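Local coordinates for 6-phosphogluconate dehydrogenase (Decarboxylating) (Geobacter metallireducens, PDB 4E21), which probably catalyses the NADP-dependent oxidative decarboxylation of 6-phosphogluconate in the pentose phosphate pathway, at residues 276-279 / 280-284; 119-122 / 123-127; 73-76 / 77-81; 326-329 / 330-333. All coordinates share one frame; numbering follows the deposited sequence.

How the contacts relate
All four contacts are local, along a helix or at its end. Contacts 2 and 3 lie in the NAD-binding domain, with centres about 25 Å apart. Contacts 1 and 4 belong to the C-terminal domain, with centres about 21 Å apart, and both touch the third subunit. Contact 4 is the most buried. Its chemistry is mainly aromatic and aliphatic, and other subunits pack round it. The others are partly buried. Contact 1 is a capped helix start with a water bridge. Contact 2 has acidic and basic side chains on a crossover helix. Contact 3 leads out of a helix, with an ion pair and a buried ring, and no other subunit reaches it.

Contact 1. Residues 276-279 / 280-284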
loop_
_atom_site.group_PDB
_atom_site.type_symbol
_atom_site.label_atom_id
_atom_site.label_comp_id
_atom_site.label_asym_id
_atom_site.label_seq_id
_atom_site.Cartn_x
_atom_site.Cartn_y
_atom_site.Cartn_z
ATOM N N SER B 276 10.395 17.118 12.546
ATOM C CA SER B 276 11.322 18.051 11.922
ATOM C C SER B 276 12.392 17.205 11.250
ATOM O O SER B 276 12.705 16.109 11.716
ATOM C CB SER B 276 11.940 19.010 12.926
ATOM O OG SER B 276 12.504 18.283 13.985
ATOM N N SER B 277 12.894 17.695 10.131
ATOM C CA SER B 277 13.891 16.980 9.361
ATOM C C SER B 277 14.341 17.898 8.244
ATOM O O SER B 277 13.765 18.974 8.029
ATOM C CB SER B 277 13.295 15.718 8.745
ATOM O OG SER B 277 12.416 16.071 7.683
ATOM N N TRP B 278 15.365 17.459 7.524
ATOM C CA TRP B 278 15.912 18.240 6.436
ATOM C C TRP B 278 14.870 18.357 5.343
ATOM O O TRP B 278 14.628 19.447 4.815
ATOM C CB TRP B 278 17.208 17.592 5.938
ATOM C CG TRP B 278 17.746 18.154 4.672
ATOM C CD1 TRP B 278 17.828 17.515 3.455
ATOM C CD2 TRP B 278 18.316 19.455 4.480
ATOM N NE1 TRP B 278 18.401 18.351 2.521
ATOM C CE2 TRP B 278 18.712 19.544 3.127
ATOM C CE3 TRP B 278 18.523 20.555 5.316
ATOM C CZ2 TRP B 278 19.294 20.688 2.597
ATOM C CZ3 TRP B 278 19.112 21.690 4.788
ATOM C CH2 TRP B 278 19.482 21.751 3.443
ATOM N N LEU B 279 14.217 17.243 5.032
ATOM C CA LEU B 279 13.136 17.260 4.049
ATOM C C LEU B 279 11.996 18.246 4.387
ATOM O O LEU B 279 11.438 18.879 3.481
ATOM C CB LEU B 279 12.610 15.842 3.802
ATOM C CG LEU B 279 13.613 15.006 2.981
ATOM C CD1 LEU B 279 13.318 13.508 3.082
ATOM C CD2 LEU B 279 13.650 15.478 1.528
ATOM N N LEU B 280 11.679 18.399 5.672
ATOM C CA LEU B 280 10.663 19.375 6.096
ATOM C C LEU B 280 11.165 20.780 5.827
ATOM O O LEU B 280 10.437 21.610 5.272
ATOM C CB LEU B 280 10.282 19.220 7.578
ATOM C CG LEU B 280 9.267 20.222 8.149
ATOM C CD1 LEU B 280 7.881 20.022 7.547
ATOM C CD2 LEU B 280 9.188 20.104 9.652
ATOM N N ASP B 281 12.412 21.032 6.224
ATOM C CA ASP B 281 13.066 22.328 5.986
ATOM C C ASP B 281 12.942 22.707 4.526
ATOM O O ASP B 281 12.714 23.866 4.212
ATOM C CB ASP B 281 14.551 22.286 6.380
ATOM C CG ASP B 281 14.749 22.186 7.879
ATOM O OD1 ASP B 281 13.739 22.255 8.617
ATOM O OD2 ASP B 281 15.903 22.042 8.335
ATOM N N LEU B 282 13.094 21.719 3.641
ATOM C CA LEU B 282 13.002 21.949 2.204
ATOM C C LEU B 282 11.569 22.194 1.759
ATOM O O LEU B 282 11.311 23.039 0.899
ATOM C CB LEU B 282 13.578 20.762 1.435
ATOM C CG LEU B 282 15.082 20.491 1.618
ATOM C CD1 LEU B 282 15.606 19.323 0.717
ATOM C CD2 LEU B 282 15.891 21.764 1.371
ATOM N N SER B 283 10.642 21.419 2.316
ATOM C CA SER B 283 9.224 21.597 2.016
ATOM C C SER B 283 8.783 22.993 2.415
ATOM O O SER B 283 8.050 23.642 1.678
ATOM C CB SER B 283 8.369 20.572 2.766
ATOM O OG SER B 283 8.568 19.283 2.207
ATOM N N ALA B 284 9.229 23.435 3.590
ATOM C CA ALA B 284 8.895 24.765 4.072
ATOM C C ALA B 284 9.427 25.840 3.121
ATOM O O ALA B 284 8.760 26.847 2.854
ATOM C CB ALA B 284 9.457 24.977 5.478
HETATM O O HOH W 1 12.850 20.534 10.353
#
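Residues 276-279 run into 280-284 as the first turns of helix 278-289, with Ser277 as N-cap. Asp281 N donates to Ser277 O at 3.1 Å, and Leu282 N to Trp278 O at 3.0 Å. The Ser277 side chain caps the turn: its OG accepts from Leu280 N at 3.2 Å. A chi1 of 72° sets this OG between the backbone N and the carbonyl carbon, and it also bonds Tyr224 OH. Water 1 bridges Ser277 N and Asp281 OD1: it accepts from the first and donates to the second at 2.6 Å. That carboxylate also forms a salt bridge with Arg270. On another side of the helix, Leu282 CD2 sits over one face of the Trp278 indole, a CH-pi contact 4.1 Å from the centroid of the six-membered ring. Leu282 CD1 meets the pyrrole part at NE1, 3.5 Å away. Leu279 O is gripped twice, by Ser283 N and Ser283 OG, from opposite faces of its carbonyl plane. Trp278 and Ser277 also pack against the second subunit. The N-H groups of the N-cap Ser277 and first-turn Leu280 are thus satisfied by a water and a serine hydroxyl, and the negative Asp281 here would probably suit the helix dipole.

Contact 2. Residues 119-122 / 123-127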
loop_
_atom_site.group_PDB
_atom_site.type_symbol
_atom_site.label_atom_id
_atom_site.label_comp_id
_atom_site.label_asym_id
_atom_site.label_seq_id
_atom_site.Cartn_x
_atom_site.Cartn_y
_atom_site.Cartn_z
ATOM N N TYR B 119 25.084 -1.798 -6.906
ATOM C CA TYR B 119 26.134 -2.521 -6.193
ATOM C C TYR B 119 26.549 -3.849 -6.827
ATOM O O TYR B 119 27.700 -4.242 -6.709
ATOM C CB TYR B 119 25.764 -2.731 -4.722
ATOM C CG TYR B 119 24.830 -3.892 -4.497
ATOM C CD1 TYR B 119 25.316 -5.126 -4.081
ATOM C CD2 TYR B 119 23.453 -3.758 -4.704
ATOM C CE1 TYR B 119 24.459 -6.198 -3.869
ATOM C CE2 TYR B 119 22.585 -4.824 -4.506
ATOM C CZ TYR B 119 23.092 -6.042 -4.079
ATOM O OH TYR B 119 22.239 -7.117 -3.877
ATOM N N GLN B 120 25.640 -4.551 -7.488
ATOM C CA GLN B 120 26.042 -5.800 -8.143
ATOM C C GLN B 120 27.118 -5.569 -9.224
ATOM O O GLN B 120 27.979 -6.437 -9.455
ATOM C CB GLN B 120 24.844 -6.585 -8.680
ATOM C CG GLN B 120 24.108 -7.345 -7.570
ATOM C CD GLN B 120 22.648 -7.714 -7.898
ATOM O OE1 GLN B 120 22.274 -7.884 -9.064
ATOM N NE2 GLN B 120 21.829 -7.859 -6.857
ATOM N N ASP B 121 27.082 -4.395 -9.855
ATOM C CA ASP B 121 28.122 -4.009 -10.793
ATOM C C ASP B 121 29.453 -3.687 -10.092
ATOM O O ASP B 121 30.511 -3.931 -10.659
ATOM C CB ASP B 121 27.695 -2.807 -11.645
ATOM C CG ASP B 121 26.555 -3.125 -12.595
ATOM O OD1 ASP B 121 26.561 -4.204 -13.224
ATOM O OD2 ASP B 121 25.657 -2.267 -12.735
ATOM N N ASP B 122 29.418 -3.126 -8.884
ATOM C CA ASP B 122 30.660 -2.896 -8.132
ATOM C C ASP B 122 31.348 -4.212 -7.802
ATOM O O ASP B 122 32.586 -4.322 -7.852
ATOM C CB ASP B 122 30.386 -2.176 -6.821
ATOM C CG ASP B 122 29.764 -0.811 -7.019
ATOM O OD1 ASP B 122 30.222 -0.039 -7.900
ATOM O OD2 ASP B 122 28.821 -0.509 -6.274
ATOM N N ILE B 123 30.543 -5.208 -7.435
ATOM C CA ILE B 123 31.081 -6.521 -7.137
ATOM C C ILE B 123 31.848 -7.109 -8.336
ATOM O O ILE B 123 32.968 -7.611 -8.180
ATOM C CB ILE B 123 30.003 -7.491 -6.665
ATOM C CG1 ILE B 123 29.474 -7.058 -5.289
ATOM C CG2 ILE B 123 30.573 -8.899 -6.573
ATOM C CD1 ILE B 123 28.251 -7.828 -4.855
ATOM N N ARG B 124 31.259 -7.028 -9.527
ATOM C CA ARG B 124 31.910 -7.546 -10.721
ATOM C C ARG B 124 33.144 -6.708 -11.050
ATOM O O ARG B 124 34.246 -7.238 -11.247
ATOM C CB ARG B 124 30.955 -7.564 -11.908
ATOM C CG ARG B 124 31.693 -7.594 -13.231
ATOM C CD ARG B 124 30.778 -7.594 -14.425
ATOM N NE ARG B 124 29.896 -6.431 -14.470
ATOM C CZ ARG B 124 30.190 -5.292 -15.082
ATOM N NH1 ARG B 124 31.351 -5.126 -15.695
ATOM N NH2 ARG B 124 29.312 -4.313 -15.081
ATOM N N ARG B 125 32.949 -5.395 -11.110
ATOM C CA ARG B 125 34.034 -4.481 -11.431
ATOM C C ARG B 125 35.209 -4.629 -10.466
ATOM O O ARG B 125 36.358 -4.567 -10.884
ATOM C CB ARG B 125 33.529 -3.038 -11.438
ATOM C CG ARG B 125 32.718 -2.704 -12.666
ATOM C CD ARG B 125 32.005 -1.383 -12.515
ATOM N NE ARG B 125 31.073 -1.168 -13.614
ATOM C CZ ARG B 125 29.984 -0.396 -13.563
ATOM N NH1 ARG B 125 29.651 0.259 -12.453
ATOM N NH2 ARG B 125 29.222 -0.276 -14.642
ATOM N N ALA B 126 34.925 -4.809 -9.174
ATOM C CA ALA B 126 36.005 -4.870 -8.195
ATOM C C ALA B 126 36.875 -6.078 -8.486
ATOM O O ALA B 126 38.086 -6.023 -8.311
ATOM C CB ALA B 126 35.474 -4.919 -6.766
ATOM N N ASP B 127 36.238 -7.158 -8.932
ATOM C CA ASP B 127 36.922 -8.408 -9.246
ATOM C C ASP B 127 37.807 -8.297 -10.468
ATOM O O ASP B 127 38.929 -8.805 -10.499
ATOM C CB ASP B 127 35.910 -9.508 -9.495
ATOM C CG ASP B 127 35.592 -10.267 -8.254
ATOM O OD1 ASP B 127 36.527 -10.430 -7.434
ATOM O OD2 ASP B 127 34.422 -10.694 -8.094
#
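Tyr119 and Ile123 lie side by side at the start of helix 119-130, the crossover helix of a beta-alpha-beta unit between strands 110-113 and 135-142 in the Rossmann-type NAD-binding domain. Tyr119 CD1 touches Ile123 CD1 at 4.1 Å, and Tyr119 O accepts from Ile123 N. A chi1 of 81° sets the tyrosine ring between its backbone N and carbonyl carbon, which brings it beside the Ile123 side chain. Its OH donates to Phe255 O of the second subunit. Gln120 comes next. Its NE2 donates to Tyr119 OH at 3.1 Å, with the oxygen close to the amide plane, and its CG covers one face of the ring near the rim. Asp121 faces two arginines. Its OD1 lies at the edge of the Arg124 guanidinium and takes a weak but fairly straight bond from NH2, part of a salt bridge. The carboxylate and guanidinium planes are 74° apart. Asp121 CB lies over one face of the Arg125 guanidinium, 3.7 Å from NH1. Both arginines have a further partner in Asp95, which forms salt bridges with each. Asp122 has other partners: OD2 bonds His207 ND1, and its side chain packs on Tyr136 of strand 135-142. Its backbone O accepts from Ala126 N at 2.7 Å.

Contact 3. Residues 73-76 / 77-81; sequences EEFC and AKLVK
Glu74 and Lys78, one turn apart near the end of helix 72-78, form the ionic part of this contact. Their extended chains run side by side in the same direction, and Glu74 OE2 makes a long salt bridge with Lys78 NZ at 3.4 Å. Glu74 OE2 also forms a salt bridge with Arg70, while Lys78 NZ donates to Gly68 O. The apolar part is Phe75 with Leu79. Leu79 CD1 rests over one face of the ring, a CH-pi contact 4.1 Å from its centroid. With chi1 at 179°, the ring swings opposite its backbone N and packs against Val49, Ile28 and Val85 of parallel strands 47-51, 24-28 and 84-87. The backbone bonds change character along the contact. Ala77 N to Glu73 O, at 2.9 Å, is a regular helical bond. Leu79 N instead bonds Cys76 O at 3.2 Å from above the carbonyl plane, and only weakly reaches Phe75 O. The bonding shifts from i+4 toward i+3 as the chain heads for strand 84-87. The contact's chemistry is two-sided: the apolar pair fastens the helix to the sheet, while Glu74 sits between the cations of Arg70 and Lys78, which would probably favour its ionised form.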
loop_
_atom_site.group_PDB
_atom_site.type_symbol
_atom_site.label_atom_id
_atom_site.label_comp_id
_atom_site.label_asym_id
_atom_site.label_seq_id
_atom_site.Cartn_x
_atom_site.Cartn_y
_atom_site.Cartn_z
ATOM N N GLU B 73 45.156 9.702 -21.493
ATOM C CA GLU B 73 46.603 9.466 -21.430
ATOM C C GLU B 73 47.348 10.500 -20.593
ATOM O O GLU B 73 48.071 10.147 -19.657
ATOM C CB GLU B 73 47.209 9.371 -22.833
ATOM C CG GLU B 73 46.902 8.060 -23.559
ATOM C CD GLU B 73 45.500 8.031 -24.162
ATOM O OE1 GLU B 73 44.776 9.047 -24.045
ATOM O OE2 GLU B 73 45.125 6.989 -24.757
ATOM N N GLU B 74 47.174 11.778 -20.926
ATOM C CA GLU B 74 47.780 12.845 -20.133
ATOM C C GLU B 74 47.292 12.805 -18.681
ATOM O O GLU B 74 48.050 13.078 -17.740
ATOM C CB GLU B 74 47.478 14.219 -20.729
ATOM C CG GLU B 74 48.275 15.313 -20.035
ATOM C CD GLU B 74 47.742 16.704 -20.291
ATOM O OE1 GLU B 74 46.909 16.859 -21.210
ATOM O OE2 GLU B 74 48.157 17.638 -19.561
ATOM N N PHE B 75 46.016 12.481 -18.506
ATOM C CA PHE B 75 45.450 12.352 -17.178
ATOM C C PHE B 75 46.251 11.336 -16.358
ATOM O O PHE B 75 46.782 11.662 -15.302
ATOM C CB PHE B 75 43.979 11.938 -17.276
ATOM C CG PHE B 75 43.311 11.745 -15.955
ATOM C CD1 PHE B 75 42.886 12.844 -15.206
ATOM C CD2 PHE B 75 43.081 10.469 -15.459
ATOM C CE1 PHE B 75 42.244 12.682 -13.974
ATOM C CE2 PHE B 75 42.434 10.288 -14.230
ATOM C CZ PHE B 75 42.017 11.403 -13.480
ATOM N N CYS B 76 46.351 10.104 -16.835
ATOM C CA CYS B 76 47.091 9.088 -16.082
ATOM C C CYS B 76 48.566 9.447 -15.933
ATOM O O CYS B 76 49.186 9.207 -14.876
ATOM C CB CYS B 76 46.938 7.727 -16.733
ATOM S SG CYS B 76 45.256 7.154 -16.620
ATOM N N ALA B 77 49.108 10.039 -16.994
ATOM C CA ALA B 77 50.487 10.497 -17.002
ATOM C C ALA B 77 50.759 11.472 -15.853
ATOM O O ALA B 77 51.823 11.409 -15.217
ATOM C CB ALA B 77 50.800 11.151 -18.330
ATOM N N LYS B 78 49.788 12.356 -15.595
ATOM C CA LYS B 78 49.949 13.435 -14.631
ATOM C C LYS B 78 49.765 12.970 -13.192
ATOM O O LYS B 78 50.118 13.690 -12.250
ATOM C CB LYS B 78 48.948 14.546 -14.922
ATOM C CG LYS B 78 49.305 15.437 -16.084
ATOM C CD LYS B 78 48.408 16.657 -16.093
ATOM C CE LYS B 78 49.064 17.843 -16.792
ATOM N NZ LYS B 78 48.284 19.092 -16.524
ATOM N N LEU B 79 49.190 11.783 -13.015
ATOM C CA LEU B 79 48.956 11.260 -11.671
ATOM C C LEU B 79 50.091 10.332 -11.234
ATOM O O LEU B 79 50.328 9.284 -11.841
ATOM C CB LEU B 79 47.601 10.548 -11.573
ATOM C CG LEU B 79 46.345 11.419 -11.726
ATOM C CD1 LEU B 79 45.121 10.556 -11.648
ATOM C CD2 LEU B 79 46.262 12.540 -10.692
ATOM N N VAL B 80 50.784 10.738 -10.176
ATOM C CA VAL B 80 51.902 9.990 -9.601
ATOM C C VAL B 80 51.430 8.694 -8.927
ATOM O O VAL B 80 50.435 8.688 -8.223
ATOM C CB VAL B 80 52.676 10.898 -8.600
ATOM C CG1 VAL B 80 53.716 10.107 -7.795
ATOM C CG2 VAL B 80 53.333 12.060 -9.339
ATOM N N LYS B 81 52.134 7.591 -9.153
ATOM C CA LYS B 81 51.741 6.295 -8.595
ATOM C C LYS B 81 52.160 6.158 -7.137
ATOM O O LYS B 81 53.181 6.714 -6.757
ATOM C CB LYS B 81 52.355 5.174 -9.420
ATOM C CG LYS B 81 51.910 5.184 -10.879
ATOM C CD LYS B 81 52.588 4.074 -11.681
ATOM C CE LYS B 81 54.042 4.447 -12.023
ATOM N NZ LYS B 81 54.703 3.447 -12.879
#

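Contact 4. Residues 326-329 / 330-333; sequences ALYE and RFSS
Phe331 meets Leu327, four residues earlier, and Tyr328, three earlier, on helix 321-333 of the largely helical C-terminal domain. The side chains of Leu327 and Phe331 cross at a slant. Leu327 CG comes within 3.8 Å of Phe331 CZ, and its CD1 meets the same end of the ring at CE2. Leu327 O lies over one face of that ring near the rim, while also accepting from Phe331 N at 3.1 Å. With chi1 at -65°, Phe331 CG is opposite its carbonyl carbon, and the ring reaches back to both earlier residues. Tyr328 offers its edge: Phe331 CE1 lies in the plane of the tyrosine ring, and CD1 is 3.9 Å from Tyr328 CD2. Tyr328 OH bonds Ser324 OG of the fourth subunit, whose Ile314 packs on both Leu327 and Tyr328. This side of the helix thus forms part of a subunit interface. Arg330 points elsewhere. Its NH1 donates to Ser301 O and to a bound methylpentanediol, probably from crystallisation, and it makes a cation-pi contact with Tyr218. Farther along, water 2 donates to Glu329 O at 2.7 Å and accepts from Ser332 OG at 2.9 Å.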
loop_
_atom_site.group_PDB
_atom_site.type_symbol
_atom_site.label_atom_id
_atom_site.label_comp_id
_atom_site.label_asym_id
_atom_site.label_seq_id
_atom_site.Cartn_x
_atom_site.Cartn_y
_atom_site.Cartn_z
ATOM N N ALA B 326 5.599 4.626 -2.306
ATOM C CA ALA B 326 6.190 5.928 -2.638
ATOM C C ALA B 326 6.769 5.906 -4.054
ATOM O O ALA B 326 6.647 6.882 -4.816
ATOM C CB ALA B 326 7.260 6.325 -1.630
ATOM N N LEU B 327 7.386 4.792 -4.409
ATOM C CA LEU B 327 7.873 4.612 -5.771
ATOM C C LEU B 327 6.715 4.590 -6.781
ATOM O O LEU B 327 6.785 5.262 -7.826
ATOM C CB LEU B 327 8.711 3.330 -5.891
ATOM C CG LEU B 327 9.285 3.014 -7.277
ATOM C CD1 LEU B 327 10.326 4.047 -7.695
ATOM C CD2 LEU B 327 9.905 1.611 -7.274
ATOM N N TYR B 328 5.666 3.821 -6.475
ATOM C CA TYR B 328 4.557 3.649 -7.415
ATOM C C TYR B 328 3.824 4.963 -7.637
ATOM O O TYR B 328 3.271 5.204 -8.723
ATOM C CB TYR B 328 3.573 2.555 -6.971
ATOM C CG TYR B 328 4.224 1.191 -6.822
ATOM C CD1 TYR B 328 3.793 0.281 -5.849
ATOM C CD2 TYR B 328 5.277 0.822 -7.646
ATOM C CE1 TYR B 328 4.404 -0.976 -5.711
ATOM C CE2 TYR B 328 5.903 -0.412 -7.513
ATOM C CZ TYR B 328 5.460 -1.310 -6.549
ATOM O OH TYR B 328 6.092 -2.515 -6.423
ATOM N N GLU B 329 3.814 5.811 -6.610
ATOM C CA GLU B 329 3.168 7.097 -6.758
ATOM C C GLU B 329 3.905 7.925 -7.787
ATOM O O GLU B 329 3.289 8.671 -8.544
ATOM C CB GLU B 329 3.040 7.831 -5.409
ATOM C CG GLU B 329 1.969 7.200 -4.479
ATOM C CD GLU B 329 1.977 7.832 -3.102
ATOM O OE1 GLU B 329 3.072 8.132 -2.609
ATOM O OE2 GLU B 329 0.903 8.051 -2.512
ATOM N N ARG B 330 5.224 7.801 -7.813
ATOM C CA ARG B 330 5.997 8.465 -8.852
ATOM C C ARG B 330 5.620 7.915 -10.232
ATOM O O ARG B 330 5.445 8.698 -11.173
ATOM C CB ARG B 330 7.509 8.362 -8.593
ATOM C CG ARG B 330 7.941 9.020 -7.289
ATOM C CD ARG B 330 9.437 9.185 -7.211
ATOM N NE ARG B 330 9.833 9.859 -5.978
ATOM C CZ ARG B 330 11.011 10.440 -5.782
ATOM N NH1 ARG B 330 11.924 10.465 -6.750
ATOM N NH2 ARG B 330 11.262 11.013 -4.622
ATOM N N PHE B 331 5.467 6.591 -10.349
ATOM C CA PHE B 331 5.037 5.992 -11.626
ATOM C C PHE B 331 3.701 6.552 -12.110
ATOM O O PHE B 331 3.576 6.930 -13.278
ATOM C CB PHE B 331 4.925 4.461 -11.568
ATOM C CG PHE B 331 6.223 3.760 -11.350
ATOM C CD1 PHE B 331 6.245 2.418 -11.049
ATOM C CD2 PHE B 331 7.429 4.450 -11.420
ATOM C CE1 PHE B 331 7.468 1.757 -10.853
ATOM C CE2 PHE B 331 8.646 3.803 -11.207
ATOM C CZ PHE B 331 8.665 2.466 -10.936
ATOM N N SER B 332 2.700 6.592 -11.225
ATOM C CA SER B 332 1.365 7.038 -11.638
ATOM C C SER B 332 1.354 8.537 -11.896
ATOM O O SER B 332 0.545 9.027 -12.682
ATOM C CB SER B 332 0.281 6.653 -10.610
ATOM O OG SER B 332 0.659 7.110 -9.335
ATOM N N SER B 333 2.259 9.260 -11.244
ATOM C CA SER B 333 2.381 10.691 -11.471
ATOM C C SER B 333 2.806 10.952 -12.920
ATOM O O SER B 333 2.568 12.039 -13.462
ATOM C CB SER B 333 3.382 11.307 -10.508
ATOM O OG SER B 333 4.687 11.328 -11.062
HETATM O O HOH W 2 0.812 9.561 -7.777
#